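Local coordinates for bifunctional protein FolD (Thermus thermophilus, PDB 6V6Y) that probably catalyses the NADP-dependent oxidation of 5,10-methylenetetrahydrofolate to 5,10-methenyltetrahydrofolate and the hydrolysis of that product to 10-formyltetrahydrofolate, at residues E68-P71 with E72-L76; P96-P99 with H100-T103; R105-E108 with A109-P112; R144-H148 with Y149-L153. One frame throughout, in Å; residues are numbered along the deposited sequence.

The four contacts follow one another along the chain, each at a helix end or in a turn. Interactions 1, 2 and 3 belong to the catalytic domain and touch one another: the centres of interactions 1 and 2 lie about 9 Å apart, those of 2 and 3 about 13 Å and those of 1 and 3 about 14 Å. They join the start of helix 72-84, the turn leading into helix 103-109 and the far end of that short helix into one apolar cluster. Interaction 4 ends helix 137-148 in the NAD(P)-binding domain, on the opposite side of the chain's centre, its own centre some 32 to 41 Å from theirs. Local turns and caps thus mark helix ends in both domains.

Interaction 1 of 4, residues E68-P71 with E72-L76; sequences EDLP and EEALL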
loop_
_atom_site.group_PDB
_atom_site.type_symbol
_atom_site.label_atom_id
_atom_site.label_comp_id
_atom_site.label_asym_id
_atom_site.label_seq_id
_atom_site.Cartn_x
_atom_site.Cartn_y
_atom_site.Cartn_z
ATOM N N GLU A 68 -24.196 -4.061 -22.403
ATOM C CA GLU A 68 -22.790 -4.441 -22.367
ATOM C C GLU A 68 -21.936 -3.531 -23.247
ATOM O O GLU A 68 -20.804 -3.187 -22.883
ATOM C CB GLU A 68 -22.656 -5.897 -22.793
ATOM C CG GLU A 68 -21.295 -6.270 -23.307
ATOM C CD GLU A 68 -20.836 -7.606 -22.779
ATOM O OE1 GLU A 68 -21.706 -8.465 -22.505
ATOM O OE2 GLU A 68 -19.604 -7.792 -22.639
ATOM N N ASP A 69 -22.461 -3.114 -24.401
ATOM C CA ASP A 69 -21.697 -2.325 -25.362
ATOM C C ASP A 69 -21.774 -0.829 -25.099
ATOM O O ASP A 69 -21.525 -0.034 -26.016
ATOM C CB ASP A 69 -22.145 -2.640 -26.799
ATOM C CG ASP A 69 -23.560 -2.132 -27.124
ATOM O OD1 ASP A 69 -24.244 -1.567 -26.238
ATOM O OD2 ASP A 69 -23.996 -2.305 -28.285
ATOM N N LEU A 70 -22.121 -0.422 -23.886
ATOM C CA LEU A 70 -22.072 0.992 -23.562
ATOM C C LEU A 70 -20.652 1.514 -23.792
ATOM O O LEU A 70 -19.686 0.873 -23.359
ATOM C CB LEU A 70 -22.505 1.230 -22.119
ATOM C CG LEU A 70 -22.589 2.703 -21.707
ATOM C CD1 LEU A 70 -23.895 3.324 -22.180
ATOM C CD2 LEU A 70 -22.444 2.859 -20.204
ATOM N N PRO A 71 -20.479 2.634 -24.493
ATOM C CA PRO A 71 -19.131 3.199 -24.658
ATOM C C PRO A 71 -18.588 3.746 -23.346
ATOM O O PRO A 71 -19.333 4.253 -22.500
ATOM C CB PRO A 71 -19.339 4.329 -25.672
ATOM C CG PRO A 71 -20.787 4.694 -25.538
ATOM C CD PRO A 71 -21.511 3.426 -25.188
ATOM N N GLU A 72 -17.261 3.664 -23.190
ATOM C CA GLU A 72 -16.674 4.106 -21.931
ATOM C C GLU A 72 -16.868 5.606 -21.728
ATOM O O GLU A 72 -16.916 6.075 -20.584
ATOM C CB GLU A 72 -15.193 3.707 -21.863
ATOM C CG GLU A 72 -14.211 4.789 -22.234
ATOM C CD GLU A 72 -12.764 4.422 -21.905
ATOM O OE1 GLU A 72 -12.486 3.264 -21.521
ATOM O OE2 GLU A 72 -11.895 5.301 -22.024
ATOM N N GLU A 73 -17.041 6.352 -22.818
ATOM C CA GLU A 73 -17.304 7.782 -22.730
ATOM C C GLU A 73 -18.662 8.049 -22.091
ATOM O O GLU A 73 -18.818 9.012 -21.331
ATOM C CB GLU A 73 -17.227 8.421 -24.125
ATOM C CG GLU A 73 -15.952 8.113 -24.956
ATOM C CD GLU A 73 -15.714 6.613 -25.290
ATOM O OE1 GLU A 73 -16.635 5.771 -25.111
ATOM O OE2 GLU A 73 -14.585 6.270 -25.722
ATOM N N ALA A 74 -19.660 7.212 -22.394
ATOM C CA ALA A 74 -20.962 7.349 -21.744
ATOM C C ALA A 74 -20.888 6.981 -20.259
ATOM O O ALA A 74 -21.469 7.681 -19.420
ATOM C CB ALA A 74 -22.004 6.493 -22.468
ATOM N N LEU A 75 -20.179 5.895 -19.916
ATOM C CA LEU A 75 -19.976 5.549 -18.506
ATOM C C LEU A 75 -19.359 6.700 -17.730
ATOM O O LEU A 75 -19.826 7.050 -16.638
ATOM C CB LEU A 75 -19.087 4.317 -18.376
ATOM C CG LEU A 75 -19.627 3.039 -17.739
ATOM C CD1 LEU A 75 -18.475 2.090 -17.460
ATOM C CD2 LEU A 75 -20.426 3.305 -16.458
ATOM N N LEU A 76 -18.294 7.299 -18.276
ATOM C CA LEU A 76 -17.627 8.394 -17.581
ATOM C C LEU A 76 -18.541 9.605 -17.454
ATOM O O LEU A 76 -18.509 10.308 -16.435
ATOM C CB LEU A 76 -16.335 8.782 -18.312
ATOM C CG LEU A 76 -15.218 7.743 -18.309
ATOM C CD1 LEU A 76 -14.106 8.124 -19.284
ATOM C CD2 LEU A 76 -14.678 7.567 -16.904
#
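Pro71 O is gripped by two backbone N-H groups of the first helical turn. The bond from Leu75 N is the better one: it is 3.2 Å long to Pro71 O, nearly straight at 165°, and approaches in the carbonyl plane. Ala74 N, 3.0 Å from the same Pro71 O, adds a weak bond at a poor angle. Pro71 occupies the N-cap position, where its missing N-H is not needed for the helix's own hydrogen bonding and its ring restricts the backbone before the helix begins.

On one side of the cap, Leu70 has CG anti to its backbone N (chi1 -176°), which carries the branch back over the helix start. Its CD1 meets Ala74 CB at 3.7 Å, and its CD2 meets Leu75 CG, also at 3.7 Å, the two leucines crossing at about a right angle. The small methyl of Ala74 also lets the proline ring come close, with Pro71 CG 3.8 Å from Ala74 CB. Glu73, bent at chi2 (61°), folds back so that its OE1 lies only 3.1 Å from Pro71 CB, a tight approach.

The carboxylate of Glu72 forms a salt bridge with Arg102. The cap joins the loop after strand 60-66 to helix 72-84, with Leu70 and Leu75 both packed on Leu37 of strand 31-37 and Leu75 reaching Val106 of helix 103-109.

Interaction 2 of 4, residues P96-P99 with H100-T103; sequences PLPP and HIRT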
loop_
_atom_site.group_PDB
_atom_site.type_symbol
_atom_site.label_atom_id
_atom_site.label_comp_id
_atom_site.label_asym_id
_atom_site.label_seq_id
_atom_site.Cartn_x
_atom_site.Cartn_y
_atom_site.Cartn_z
ATOM N N PRO A 96 -16.571 -7.494 -13.175
ATOM C CA PRO A 96 -15.680 -6.906 -14.179
ATOM C C PRO A 96 -16.391 -6.034 -15.193
ATOM O O PRO A 96 -17.554 -6.265 -15.517
ATOM C CB PRO A 96 -15.100 -8.132 -14.876
ATOM C CG PRO A 96 -16.238 -9.104 -14.849
ATOM C CD PRO A 96 -16.994 -8.853 -13.559
ATOM N N LEU A 97 -15.690 -5.039 -15.694
ATOM C CA LEU A 97 -16.214 -4.257 -16.788
ATOM C C LEU A 97 -15.894 -4.953 -18.106
ATOM O O LEU A 97 -14.962 -5.755 -18.179
ATOM C CB LEU A 97 -15.627 -2.848 -16.739
ATOM C CG LEU A 97 -16.349 -2.008 -15.687
ATOM C CD1 LEU A 97 -15.597 -0.734 -15.340
ATOM C CD2 LEU A 97 -17.732 -1.683 -16.216
ATOM N N PRO A 98 -16.680 -4.702 -19.150
ATOM C CA PRO A 98 -16.400 -5.308 -20.458
ATOM C C PRO A 98 -15.068 -4.835 -21.017
ATOM O O PRO A 98 -14.571 -3.755 -20.657
ATOM C CB PRO A 98 -17.579 -4.840 -21.329
ATOM C CG PRO A 98 -18.179 -3.696 -20.600
ATOM C CD PRO A 98 -17.955 -3.973 -19.148
ATOM N N PRO A 99 -14.457 -5.626 -21.905
ATOM C CA PRO A 99 -13.061 -5.363 -22.306
ATOM C C PRO A 99 -12.830 -4.028 -22.989
ATOM O O PRO A 99 -11.708 -3.505 -22.933
ATOM C CB PRO A 99 -12.759 -6.524 -23.261
ATOM C CG PRO A 99 -13.670 -7.604 -22.839
ATOM C CD PRO A 99 -14.928 -6.940 -22.371
ATOM N N HIS A 100 -13.841 -3.458 -23.648
ATOM C CA HIS A 100 -13.634 -2.210 -24.365
ATOM C C HIS A 100 -13.517 -1.010 -23.436
ATOM O O HIS A 100 -13.329 0.118 -23.919
ATOM C CB HIS A 100 -14.758 -1.998 -25.389
ATOM C CG HIS A 100 -16.073 -1.588 -24.791
ATOM N ND1 HIS A 100 -17.008 -2.500 -24.352
ATOM C CD2 HIS A 100 -16.616 -0.364 -24.585
ATOM C CE1 HIS A 100 -18.068 -1.857 -23.894
ATOM N NE2 HIS A 100 -17.853 -0.559 -24.018
ATOM N N ILE A 101 -13.584 -1.235 -22.124
ATOM C CA ILE A 101 -13.630 -0.177 -21.120
ATOM C C ILE A 101 -12.398 -0.290 -20.233
ATOM O O ILE A 101 -12.066 -1.384 -19.759
ATOM C CB ILE A 101 -14.926 -0.253 -20.287
ATOM C CG1 ILE A 101 -16.111 0.196 -21.153
ATOM C CG2 ILE A 101 -14.804 0.572 -19.002
ATOM C CD1 ILE A 101 -17.309 0.675 -20.393
ATOM N N ARG A 102 -11.726 0.843 -20.014
ATOM C CA ARG A 102 -10.528 0.904 -19.180
ATOM C C ARG A 102 -10.944 1.031 -17.715
ATOM O O ARG A 102 -11.337 2.114 -17.261
ATOM C CB ARG A 102 -9.641 2.072 -19.610
ATOM C CG ARG A 102 -8.954 1.891 -20.970
ATOM C CD ARG A 102 -9.259 3.060 -21.928
ATOM N NE ARG A 102 -8.872 4.349 -21.354
ATOM C CZ ARG A 102 -8.871 5.506 -22.015
ATOM N NH1 ARG A 102 -9.247 5.547 -23.291
ATOM N NH2 ARG A 102 -8.499 6.624 -21.395
ATOM N N THR A 103 -10.818 -0.071 -16.971
ATOM C CA THR A 103 -11.332 -0.134 -15.604
ATOM C C THR A 103 -10.700 0.930 -14.706
ATOM O O THR A 103 -11.413 1.686 -14.036
ATOM C CB THR A 103 -11.113 -1.544 -15.051
ATOM O OG1 THR A 103 -11.877 -2.461 -15.844
ATOM C CG2 THR A 103 -11.552 -1.653 -13.607
#
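Leu97 and Ile101 form the enclosed half of this turn, with Leu97 CD1 4.0 Å from Ile101 CG2. The chi1 of Ile101 (-72°) sets CG2 anti to the backbone N, and this branch faces the leucine while CG1 reaches over His100. Thr103 closes the same side, its OG1 3.9 Å from Leu97 CB. Branched aliphatic residues suit this inner side, because Leu75 and Val106 from two neighbouring helices close it in, each touching both Leu97 and Ile101.

The outer side, with Pro99 and His100, is exposed to solvent. The imidazole lies obliquely against the buried Pro98 ring, His100 CE1 being 3.8 Å from Pro98 CG. Ile101 CG1 sits 3.3 Å above one face of the imidazole, offset toward its rim, so the isoleucine links the two sides of the turn. His100 NE2 probably bonds to Leu70 O, in the loop before helix 72-84, though their modelled separation is doubtfully short.

Between these halves Ile101 N donates to Pro98 O (3.1 Å, 149°), the donor standing above the carbonyl plane. This bond closes a type I beta turn from Pro98 to Ile101, and Pro99, with phi held near -62° by its ring, suits the second position, where such a turn has phi near -60°.

Interaction 3 of 4, residues R105-E108 with A109-P112; sequences RVLE and AIHP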
loop_
_atom_site.group_PDB
_atom_site.type_symbol
_atom_site.label_atom_id
_atom_site.label_comp_id
_atom_site.label_asym_id
_atom_site.label_seq_id
_atom_site.Cartn_x
_atom_site.Cartn_y
_atom_site.Cartn_z
ATOM N N ARG A 105 -9.482 3.710 -15.485
ATOM C CA ARG A 105 -10.000 5.014 -15.872
ATOM C C ARG A 105 -11.390 5.259 -15.284
ATOM O O ARG A 105 -11.694 6.372 -14.841
ATOM C CB ARG A 105 -10.021 5.125 -17.396
ATOM C CG ARG A 105 -10.474 6.475 -17.902
ATOM C CD ARG A 105 -9.313 7.339 -18.353
ATOM N NE ARG A 105 -9.760 8.505 -19.123
ATOM C CZ ARG A 105 -10.312 9.605 -18.597
ATOM N NH1 ARG A 105 -10.504 9.706 -17.284
ATOM N NH2 ARG A 105 -10.677 10.613 -19.390
ATOM N N VAL A 106 -12.235 4.225 -15.240
ATOM C CA VAL A 106 -13.581 4.376 -14.684
ATOM C C VAL A 106 -13.520 4.583 -13.175
ATOM O O VAL A 106 -14.142 5.507 -12.630
ATOM C CB VAL A 106 -14.449 3.159 -15.048
ATOM C CG1 VAL A 106 -15.689 3.082 -14.147
ATOM C CG2 VAL A 106 -14.827 3.211 -16.516
ATOM N N LEU A 107 -12.769 3.724 -12.479
ATOM C CA LEU A 107 -12.658 3.816 -11.026
ATOM C C LEU A 107 -12.084 5.160 -10.593
ATOM O O LEU A 107 -12.546 5.752 -9.609
ATOM C CB LEU A 107 -11.794 2.658 -10.496
ATOM C CG LEU A 107 -12.388 1.268 -10.749
ATOM C CD1 LEU A 107 -11.508 0.115 -10.202
ATOM C CD2 LEU A 107 -13.780 1.211 -10.144
ATOM N N GLU A 108 -11.068 5.659 -11.309
ATOM C CA GLU A 108 -10.493 6.963 -10.974
ATOM C C GLU A 108 -11.444 8.120 -11.269
ATOM O O GLU A 108 -11.236 9.223 -10.745
ATOM C CB GLU A 108 -9.173 7.171 -11.723
ATOM C CG GLU A 108 -8.069 6.196 -11.291
ATOM C CD GLU A 108 -6.675 6.638 -11.731
ATOM O OE1 GLU A 108 -6.556 7.706 -12.377
ATOM O OE2 GLU A 108 -5.697 5.916 -11.434
ATOM N N ALA A 109 -12.484 7.895 -12.082
ATOM C CA ALA A 109 -13.480 8.937 -12.335
ATOM C C ALA A 109 -14.439 9.131 -11.170
ATOM O O ALA A 109 -15.007 10.217 -11.029
ATOM C CB ALA A 109 -14.284 8.619 -13.593
ATOM N N ILE A 110 -14.634 8.115 -10.327
ATOM C CA ILE A 110 -15.565 8.254 -9.216
ATOM C C ILE A 110 -14.985 9.222 -8.202
ATOM O O ILE A 110 -13.795 9.155 -7.876
ATOM C CB ILE A 110 -15.834 6.893 -8.554
ATOM C CG1 ILE A 110 -16.288 5.862 -9.589
ATOM C CG2 ILE A 110 -16.825 7.060 -7.412
ATOM C CD1 ILE A 110 -16.207 4.431 -9.093
ATOM N N HIS A 111 -15.811 10.130 -7.694
ATOM C CA HIS A 111 -15.302 11.067 -6.704
ATOM C C HIS A 111 -14.894 10.322 -5.433
ATOM O O HIS A 111 -15.667 9.493 -4.925
ATOM C CB HIS A 111 -16.312 12.152 -6.352
ATOM C CG HIS A 111 -15.705 13.260 -5.554
ATOM N ND1 HIS A 111 -15.648 13.239 -4.177
ATOM C CD2 HIS A 111 -15.051 14.385 -5.943
ATOM C CE1 HIS A 111 -15.022 14.323 -3.750
ATOM N NE2 HIS A 111 -14.645 15.033 -4.802
ATOM N N PRO A 112 -13.714 10.606 -4.876
ATOM C CA PRO A 112 -13.233 9.814 -3.732
ATOM C C PRO A 112 -14.173 9.821 -2.547
ATOM O O PRO A 112 -14.196 8.850 -1.776
ATOM C CB PRO A 112 -11.887 10.477 -3.391
ATOM C CG PRO A 112 -11.503 11.233 -4.628
ATOM C CD PRO A 112 -12.765 11.672 -5.259
HETATM O O HOH W 1 -12.322 11.529 -9.268
#
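The chi1 angles of Leu107 (-63°) and Ile110 (-54°) put Leu107 CG and Ile110 CG1 anti to their own carbonyl carbons, and the two side chains run side by side, pointing the same way. Their ends meet where Leu107 CD2 lies 4.2 Å from Ile110 CD1, an apolar contact across one turn of backbone. Ile110 CG1 also passes 3.7 Å from Val106 O.

The backbone beneath is held by short-range bonds. Ala109 N donates to Val106 O at 3.0 Å, with a weaker second bond to Arg105 O at 3.2 Å, so one N-H is divided between two carbonyls. Ile110 N then donates to Leu107 O, also at 3.2 Å. In this bond and in the one to Val106 O the donor stands well above the carbonyl plane, as i-to-i+3 pairing of the 3-10 kind would place it. Alanine fits here because its methyl is pressed against the backbone, Ala109 CB being 3.3 Å from Val106 O.

A water lies within bonding reach of Glu108 O, at 2.9 Å, and of Ile110 O, although it has more acceptors nearby than protons to give. Asn83 binds the chain leaving the helix through Ala109 O and His111 N. Glu108 turns outward to Gln104 and forms a salt bridge with Arg126 of the second subunit.

The chemistry is therefore divided: Ile110 faces Ile91 and Val93 of strand 90-93 as an apolar anchor, water and amide groups serve the carbonyls, and the arginine probably favours an ionised Glu108 at the dimer interface.

Interaction 4 of 4, residues R144-H148 with Y149-L153; sequences RLLKH and YGVDL
His148 presents its ring edge to the face of Tyr149 in a T-shaped pair, the two planes at 81° and the centroids of the His148 and Tyr149 rings 4.9 Å apart. The atom doing the touching is His148 CD2, 3.7 Å above the tyrosine plane and over its centre. With CG anti to the backbone N (chi1 174°), the histidine brings the CD2 edge of its imidazole over the phenol face. On the tyrosine's flank, Leu145 CD2 reaches Tyr149 CD2 at 4.1 Å.

Both rings are positioned by the way helix 137-148 ends, in a Schellman motif. Val151 N donates to Leu146 O at 3.0 Å, and Gly150 N to Lys147 O at 3.2 Å, while Tyr149 N still pairs with Leu145 O at 3.1 Å. Gly150 is the C-prime residue; glycine, with no CB, takes up the positive phi of 83° without strain. The apolar contact that often accompanies this motif is present too, Leu146 CD2 lying 4.1 Å from Val151 CG2.

Leu146 uses its other branch, CD1, to meet Leu153 CD2 at about a right angle. Farther out, Leu146 packs on Ile222 and Val224 of strand 222-225, Lys147 forms a salt bridge with Glu178, and the Tyr149 hydroxyl is hydrogen-bonded to Ser7 O.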
loop_
_atom_site.group_PDB
_atom_site.type_symbol
_atom_site.label_atom_id
_atom_site.label_comp_id
_atom_site.label_asym_id
_atom_site.label_seq_id
_atom_site.Cartn_x
_atom_site.Cartn_y
_atom_site.Cartn_z
ATOM N N ARG A 144 -12.758 -6.679 10.559
ATOM C CA ARG A 144 -13.856 -6.584 11.518
ATOM C C ARG A 144 -14.292 -7.957 12.004
ATOM O O ARG A 144 -14.527 -8.154 13.204
ATOM C CB ARG A 144 -15.036 -5.837 10.900
ATOM C CG ARG A 144 -16.316 -5.922 11.724
ATOM C CD ARG A 144 -16.526 -4.687 12.576
ATOM N NE ARG A 144 -17.619 -4.877 13.525
ATOM C CZ ARG A 144 -18.426 -3.909 13.945
ATOM N NH1 ARG A 144 -18.271 -2.666 13.488
ATOM N NH2 ARG A 144 -19.399 -4.186 14.818
ATOM N N LEU A 145 -14.377 -8.929 11.092
ATOM C CA LEU A 145 -14.754 -10.279 11.496
ATOM C C LEU A 145 -13.789 -10.831 12.541
ATOM O O LEU A 145 -14.223 -11.386 13.562
ATOM C CB LEU A 145 -14.828 -11.199 10.278
ATOM C CG LEU A 145 -15.270 -12.646 10.544
ATOM C CD1 LEU A 145 -16.073 -13.159 9.375
ATOM C CD2 LEU A 145 -14.058 -13.565 10.787
ATOM N N LEU A 146 -12.472 -10.691 12.307
ATOM C CA LEU A 146 -11.502 -11.217 13.268
ATOM C C LEU A 146 -11.629 -10.523 14.618
ATOM O O LEU A 146 -11.573 -11.174 15.670
ATOM C CB LEU A 146 -10.077 -11.074 12.734
ATOM C CG LEU A 146 -9.729 -11.913 11.502
ATOM C CD1 LEU A 146 -8.521 -11.315 10.724
ATOM C CD2 LEU A 146 -9.450 -13.352 11.887
ATOM N N LYS A 147 -11.788 -9.201 14.612
ATOM C CA LYS A 147 -11.945 -8.494 15.875
ATOM C C LYS A 147 -13.268 -8.841 16.543
ATOM O O LYS A 147 -13.344 -8.881 17.775
ATOM C CB LYS A 147 -11.836 -6.986 15.660
ATOM C CG LYS A 147 -10.402 -6.507 15.354
ATOM C CD LYS A 147 -10.384 -5.056 14.932
ATOM C CE LYS A 147 -9.633 -4.177 15.927
ATOM N NZ LYS A 147 -9.493 -2.796 15.351
ATOM N N HIS A 148 -14.315 -9.095 15.756
ATOM C CA HIS A 148 -15.584 -9.494 16.352
ATOM C C HIS A 148 -15.409 -10.761 17.166
ATOM O O HIS A 148 -15.882 -10.849 18.298
ATOM C CB HIS A 148 -16.652 -9.688 15.274
ATOM C CG HIS A 148 -17.946 -10.225 15.800
ATOM N ND1 HIS A 148 -18.977 -9.409 16.218
ATOM C CD2 HIS A 148 -18.369 -11.500 15.994
ATOM C CE1 HIS A 148 -19.979 -10.158 16.645
ATOM N NE2 HIS A 148 -19.637 -11.431 16.519
ATOM N N TYR A 149 -14.676 -11.734 16.634
ATOM C CA TYR A 149 -14.510 -13.009 17.313
ATOM C C TYR A 149 -13.346 -13.022 18.302
ATOM O O TYR A 149 -12.888 -14.108 18.683
ATOM C CB TYR A 149 -14.365 -14.132 16.284
ATOM C CG TYR A 149 -15.703 -14.506 15.695
ATOM C CD1 TYR A 149 -16.672 -15.159 16.474
ATOM C CD2 TYR A 149 -16.031 -14.171 14.381
ATOM C CE1 TYR A 149 -17.928 -15.492 15.950
ATOM C CE2 TYR A 149 -17.285 -14.506 13.843
ATOM C CZ TYR A 149 -18.229 -15.171 14.641
ATOM O OH TYR A 149 -19.471 -15.500 14.124
ATOM N N GLY A 150 -12.865 -11.852 18.732
ATOM C CA GLY A 150 -11.898 -11.794 19.807
ATOM C C GLY A 150 -10.438 -12.008 19.436
ATOM O O GLY A 150 -9.617 -12.208 20.338
ATOM N N VAL A 151 -10.069 -11.968 18.157
ATOM C CA VAL A 151 -8.656 -12.093 17.797
ATOM C C VAL A 151 -7.962 -10.766 18.082
ATOM O O VAL A 151 -8.395 -9.713 17.605
ATOM C CB VAL A 151 -8.478 -12.503 16.327
ATOM C CG1 VAL A 151 -7.014 -12.870 16.050
ATOM C CG2 VAL A 151 -9.395 -13.662 15.980
ATOM N N ASP A 152 -6.904 -10.811 18.889
ATOM C CA ASP A 152 -6.034 -9.660 19.140
ATOM C C ASP A 152 -4.913 -9.721 18.104
ATOM O O ASP A 152 -4.012 -10.559 18.197
ATOM C CB ASP A 152 -5.499 -9.700 20.570
ATOM C CG ASP A 152 -4.554 -8.546 20.890
ATOM O OD1 ASP A 152 -4.300 -7.681 20.022
ATOM O OD2 ASP A 152 -4.047 -8.502 22.030
ATOM N N LEU A 153 -4.978 -8.842 17.103
ATOM C CA LEU A 153 -4.090 -8.943 15.948
ATOM C C LEU A 153 -2.697 -8.380 16.203
ATOM O O LEU A 153 -1.783 -8.660 15.412
ATOM C CB LEU A 153 -4.721 -8.236 14.748
ATOM C CG LEU A 153 -5.992 -8.887 14.190
ATOM C CD1 LEU A 153 -6.730 -7.941 13.225
ATOM C CD2 LEU A 153 -5.674 -10.203 13.528
#